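Local coordinates for conserved protein (Methanosarcina mazei, PDB 2NR4), which is of unknown function but binds flavin mononucleotide, probably as a flavoprotein of the FMN-binding barrel superfamily, at residues P42-I47 against S93-S98. Sequence-based numbering, arbitrary orientation.
Sequences PNAAPI and SDLVPS. With FMN (flavin mononucleotide), chain C.
One water oxygen accepts two backbone N-H groups between strand and loop, at 2.8 Å from A44 N and 3.0 Å from L95 N; the two backbones are joined here by water, with no direct hydrogen bond between them. Beside this bridge the methyl of A44 packs against the isobutyl group of L95, CB to CD1 3.8 Å; L95 points its side chain at the strand, and with CG anti to the carbonyl carbon (chi1 -62°) the CD1 methyl comes against A44. Farther along, the rings of P42 and P97 cross at about a right angle, CG of P42 lying 4.0 Å from CA of P97. The same barrel strand lines the flavin pocket from N43 to I47, consistent with an FMN-binding fold, and the loop packs on its start. The N43 amide lies beside the phosphate, P46 O receives a hydrogen bond from the ribityl O2' (2.6 Å), and I47 CD1 lies 3.5 Å from C2 of the flavin. A leucine in place of N43 would probably leave the phosphate without that polar neighbour. Strand 43-51 pairs with strand 29-37 in the barrel; helix 65-73 borders N43 and A45, while L95 also meets helix 84-92, and F100 of strand 100-103 touches P42, A44 and L95.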
ATOM      1  N   PRO A  42      17.218  21.583   2.686  1.00 26.27           N
ATOM      2  CA  PRO A  42      16.334  20.406   2.852  1.00 25.04           C
ATOM      3  C   PRO A  42      16.527  19.385   1.755  1.00 25.00           C
ATOM      4  O   PRO A  42      16.672  19.728   0.561  1.00 24.40           O
ATOM      5  CB  PRO A  42      14.929  21.005   2.797  1.00 25.28           C
ATOM      6  CG  PRO A  42      15.084  22.302   1.977  1.00 26.21           C
ATOM      7  CD  PRO A  42      16.464  22.800   2.332  1.00 26.50           C
ATOM      8  N   ASN A  43      16.470  18.115   2.172  1.00 24.02           N
ATOM      9  CA  ASN A  43      16.663  16.986   1.298  1.00 23.49           C
ATOM     10  C   ASN A  43      15.576  15.970   1.619  1.00 22.70           C
ATOM     11  O   ASN A  43      15.124  15.865   2.777  1.00 20.79           O
ATOM     12  CB  ASN A  43      17.984  16.309   1.654  1.00 24.24           C
ATOM     13  CG  ASN A  43      18.305  15.166   0.721  1.00 27.90           C
ATOM     14  OD1 ASN A  43      18.263  13.964   1.093  1.00 34.00           O
ATOM     15  ND2 ASN A  43      18.611  15.518  -0.504  1.00 25.83           N
ATOM     16  N   ALA A  44      15.144  15.246   0.606  1.00 20.43           N
ATOM     17  CA  ALA A  44      14.165  14.180   0.833  1.00 21.21           C
ATOM     18  C   ALA A  44      14.674  12.901   0.184  1.00 20.09           C
ATOM     19  O   ALA A  44      15.282  12.944  -0.880  1.00 19.26           O
ATOM     20  CB  ALA A  44      12.841  14.582   0.226  1.00 19.76           C
ATOM     21  N   ALA A  45      14.393  11.753   0.787  1.00 20.65           N
ATOM     22  CA  ALA A  45      14.770  10.463   0.157  1.00 20.26           C
ATOM     23  C   ALA A  45      13.915   9.341   0.755  1.00 20.54           C
ATOM     24  O   ALA A  45      13.647   9.376   1.939  1.00 19.79           O
ATOM     25  CB  ALA A  45      16.234  10.178   0.444  1.00 21.04           C
ATOM     26  N   PRO A  46      13.483   8.368  -0.054  1.00 21.62           N
ATOM     27  CA  PRO A  46      12.789   7.198   0.549  1.00 21.61           C
ATOM     28  C   PRO A  46      13.672   6.432   1.507  1.00 21.31           C
ATOM     29  O   PRO A  46      14.863   6.190   1.249  1.00 21.01           O
ATOM     30  CB  PRO A  46      12.399   6.346  -0.653  1.00 21.33           C
ATOM     31  CG  PRO A  46      12.274   7.340  -1.739  1.00 25.06           C
ATOM     32  CD  PRO A  46      13.449   8.290  -1.519  1.00 21.80           C
ATOM     33  N   ILE A  47      13.078   6.092   2.653  1.00 21.33           N
ATOM     34  CA  ILE A  47      13.783   5.384   3.707  1.00 22.04           C
ATOM     35  C   ILE A  47      12.767   4.516   4.400  1.00 21.10           C
ATOM     36  O   ILE A  47      11.627   4.928   4.559  1.00 21.77           O
ATOM     37  CB  ILE A  47      14.340   6.399   4.754  1.00 23.13           C
ATOM     38  CG1 ILE A  47      15.397   7.328   4.111  1.00 25.12           C
ATOM     39  CG2 ILE A  47      14.927   5.696   5.946  1.00 24.99           C
ATOM     40  CD1 ILE A  47      16.755   6.660   3.919  1.00 30.21           C
ATOM     41  N   SER A  93      15.917  12.526  -7.807  1.00 38.19           N
ATOM     42  CA  SER A  93      16.084  13.972  -7.987  1.00 38.78           C
ATOM     43  C   SER A  93      16.221  14.671  -6.656  1.00 38.66           C
ATOM     44  O   SER A  93      16.277  14.042  -5.616  1.00 38.27           O
ATOM     45  CB  SER A  93      14.891  14.584  -8.729  1.00 39.06           C
ATOM     46  OG  SER A  93      14.641  13.926  -9.953  1.00 41.64           O
ATOM     47  N   ASP A  94      16.317  15.992  -6.724  1.00 39.16           N
ATOM     48  CA  ASP A  94      16.305  16.845  -5.556  1.00 39.25           C
ATOM     49  C   ASP A  94      14.943  17.541  -5.548  1.00 37.98           C
ATOM     50  O   ASP A  94      14.568  18.206  -6.522  1.00 38.52           O
ATOM     51  CB  ASP A  94      17.416  17.911  -5.642  1.00 40.20           C
ATOM     52  CG  ASP A  94      18.813  17.321  -5.853  1.00 44.22           C
ATOM     53  OD1 ASP A  94      19.597  17.284  -4.877  1.00 51.23           O
ATOM     54  OD2 ASP A  94      19.149  16.929  -6.996  1.00 48.33           O
ATOM     55  N   LEU A  95      14.194  17.399  -4.467  1.00 35.75           N
ATOM     56  CA  LEU A  95      12.974  18.182  -4.339  1.00 33.75           C
ATOM     57  C   LEU A  95      13.434  19.616  -4.081  1.00 33.80           C
ATOM     58  O   LEU A  95      14.450  19.845  -3.438  1.00 33.56           O
ATOM     59  CB  LEU A  95      12.099  17.690  -3.197  1.00 33.88           C
ATOM     60  CG  LEU A  95      11.523  16.270  -3.207  1.00 31.74           C
ATOM     61  CD1 LEU A  95      10.374  16.194  -2.218  1.00 31.82           C
ATOM     62  CD2 LEU A  95      11.029  15.841  -4.571  1.00 30.09           C
ATOM     63  N   VAL A  96      12.706  20.573  -4.618  1.00 32.44           N
ATOM     64  CA  VAL A  96      13.120  21.962  -4.452  1.00 31.76           C
ATOM     65  C   VAL A  96      12.717  22.467  -3.054  1.00 30.07           C
ATOM     66  O   VAL A  96      11.754  21.953  -2.449  1.00 28.41           O
ATOM     67  CB  VAL A  96      12.672  22.833  -5.639  1.00 31.41           C
ATOM     68  CG1 VAL A  96      13.491  22.467  -6.875  1.00 34.04           C
ATOM     69  CG2 VAL A  96      11.244  22.665  -5.923  1.00 33.04           C
ATOM     70  N   PRO A  97      13.491  23.419  -2.495  1.00 28.72           N
ATOM     71  CA  PRO A  97      13.143  23.914  -1.167  1.00 27.74           C
ATOM     72  C   PRO A  97      11.701  24.375  -0.986  1.00 26.42           C
ATOM     73  O   PRO A  97      11.209  24.305   0.150  1.00 27.29           O
ATOM     74  CB  PRO A  97      14.160  25.075  -0.941  1.00 27.89           C
ATOM     75  CG  PRO A  97      15.339  24.672  -1.821  1.00 29.87           C
ATOM     76  CD  PRO A  97      14.721  24.064  -3.020  1.00 28.70           C
ATOM     77  N   SER A  98      11.000  24.761  -2.064  1.00 27.25           N
ATOM     78  CA  SER A  98       9.575  25.185  -1.953  1.00 28.02           C
ATOM     79  C   SER A  98       8.593  24.050  -1.631  1.00 28.44           C
ATOM     80  O   SER A  98       7.418  24.286  -1.322  1.00 29.32           O
ATOM     81  CB  SER A  98       9.076  25.955  -3.188  1.00 29.53           C
ATOM     82  OG  SER A  98       9.448  25.350  -4.419  1.00 30.19           O
TER
HETATM   83  N1  FMN C 401      18.137   3.950   1.632  1.00 42.32           N
HETATM   84  C2  FMN C 401      18.591   3.793   2.924  1.00 42.50           C
HETATM   85  O2  FMN C 401      19.725   4.177   3.198  1.00 42.87           O
HETATM   86  N3  FMN C 401      17.798   3.187   3.875  1.00 41.66           N
HETATM   87  C4  FMN C 401      16.524   2.750   3.545  1.00 41.68           C
HETATM   88  O4  FMN C 401      15.732   2.411   4.416  1.00 36.64           O
HETATM   89  C4A FMN C 401      16.056   2.915   2.244  1.00 41.99           C
HETATM   90  N5  FMN C 401      14.790   2.478   1.888  1.00 43.22           N
HETATM   91  C5A FMN C 401      14.314   2.658   0.597  1.00 42.42           C
HETATM   92  C6  FMN C 401      13.024   2.226   0.260  1.00 42.13           C
HETATM   93  C7  FMN C 401      12.537   2.404  -1.027  1.00 42.39           C
HETATM   94  C7M FMN C 401      11.176   1.862  -1.364  1.00 43.75           C
HETATM   95  C8  FMN C 401      13.367   3.008  -1.996  1.00 42.66           C
HETATM   96  C8M FMN C 401      12.851   3.370  -3.338  1.00 40.74           C
HETATM   97  C9  FMN C 401      14.661   3.438  -1.671  1.00 42.18           C
HETATM   98  C9A FMN C 401      15.131   3.270  -0.355  1.00 42.19           C
HETATM   99  N10 FMN C 401      16.412   3.694   0.002  1.00 41.98           N
HETATM  100  C10 FMN C 401      16.874   3.517   1.289  1.00 42.45           C
HETATM  101  C1' FMN C 401      17.355   4.203  -1.047  1.00 41.97           C
HETATM  102  C2' FMN C 401      17.340   5.726  -1.009  1.00 43.31           C
HETATM  103  O2' FMN C 401      16.016   6.185  -1.082  1.00 42.11           O
HETATM  104  C3' FMN C 401      18.073   6.237  -2.227  1.00 44.64           C
HETATM  105  O3' FMN C 401      19.419   5.798  -2.155  1.00 44.23           O
HETATM  106  C4' FMN C 401      17.970   7.756  -2.341  1.00 42.08           C
HETATM  107  O4' FMN C 401      18.434   8.062  -3.632  1.00 47.31           O
HETATM  108  C5' FMN C 401      18.811   8.479  -1.280  1.00 42.16           C
HETATM  109  O5' FMN C 401      18.979   9.838  -1.626  1.00 39.45           O
HETATM  110  P   FMN C 401      19.694  10.956  -0.692  1.00 40.26           P
HETATM  111  O1P FMN C 401      21.167  10.969  -1.135  1.00 38.38           O
HETATM  112  O2P FMN C 401      19.628  10.492   0.782  1.00 31.16           O
HETATM  113  O3P FMN C 401      19.044  12.304  -1.014  1.00 36.38           O
HETATM  114  O   HOH W   1      15.753  18.831  -1.696  1.00 50.13           O
HETATM  115  O   HOH W   2      15.478  16.300  -2.011  1.00 28.05           O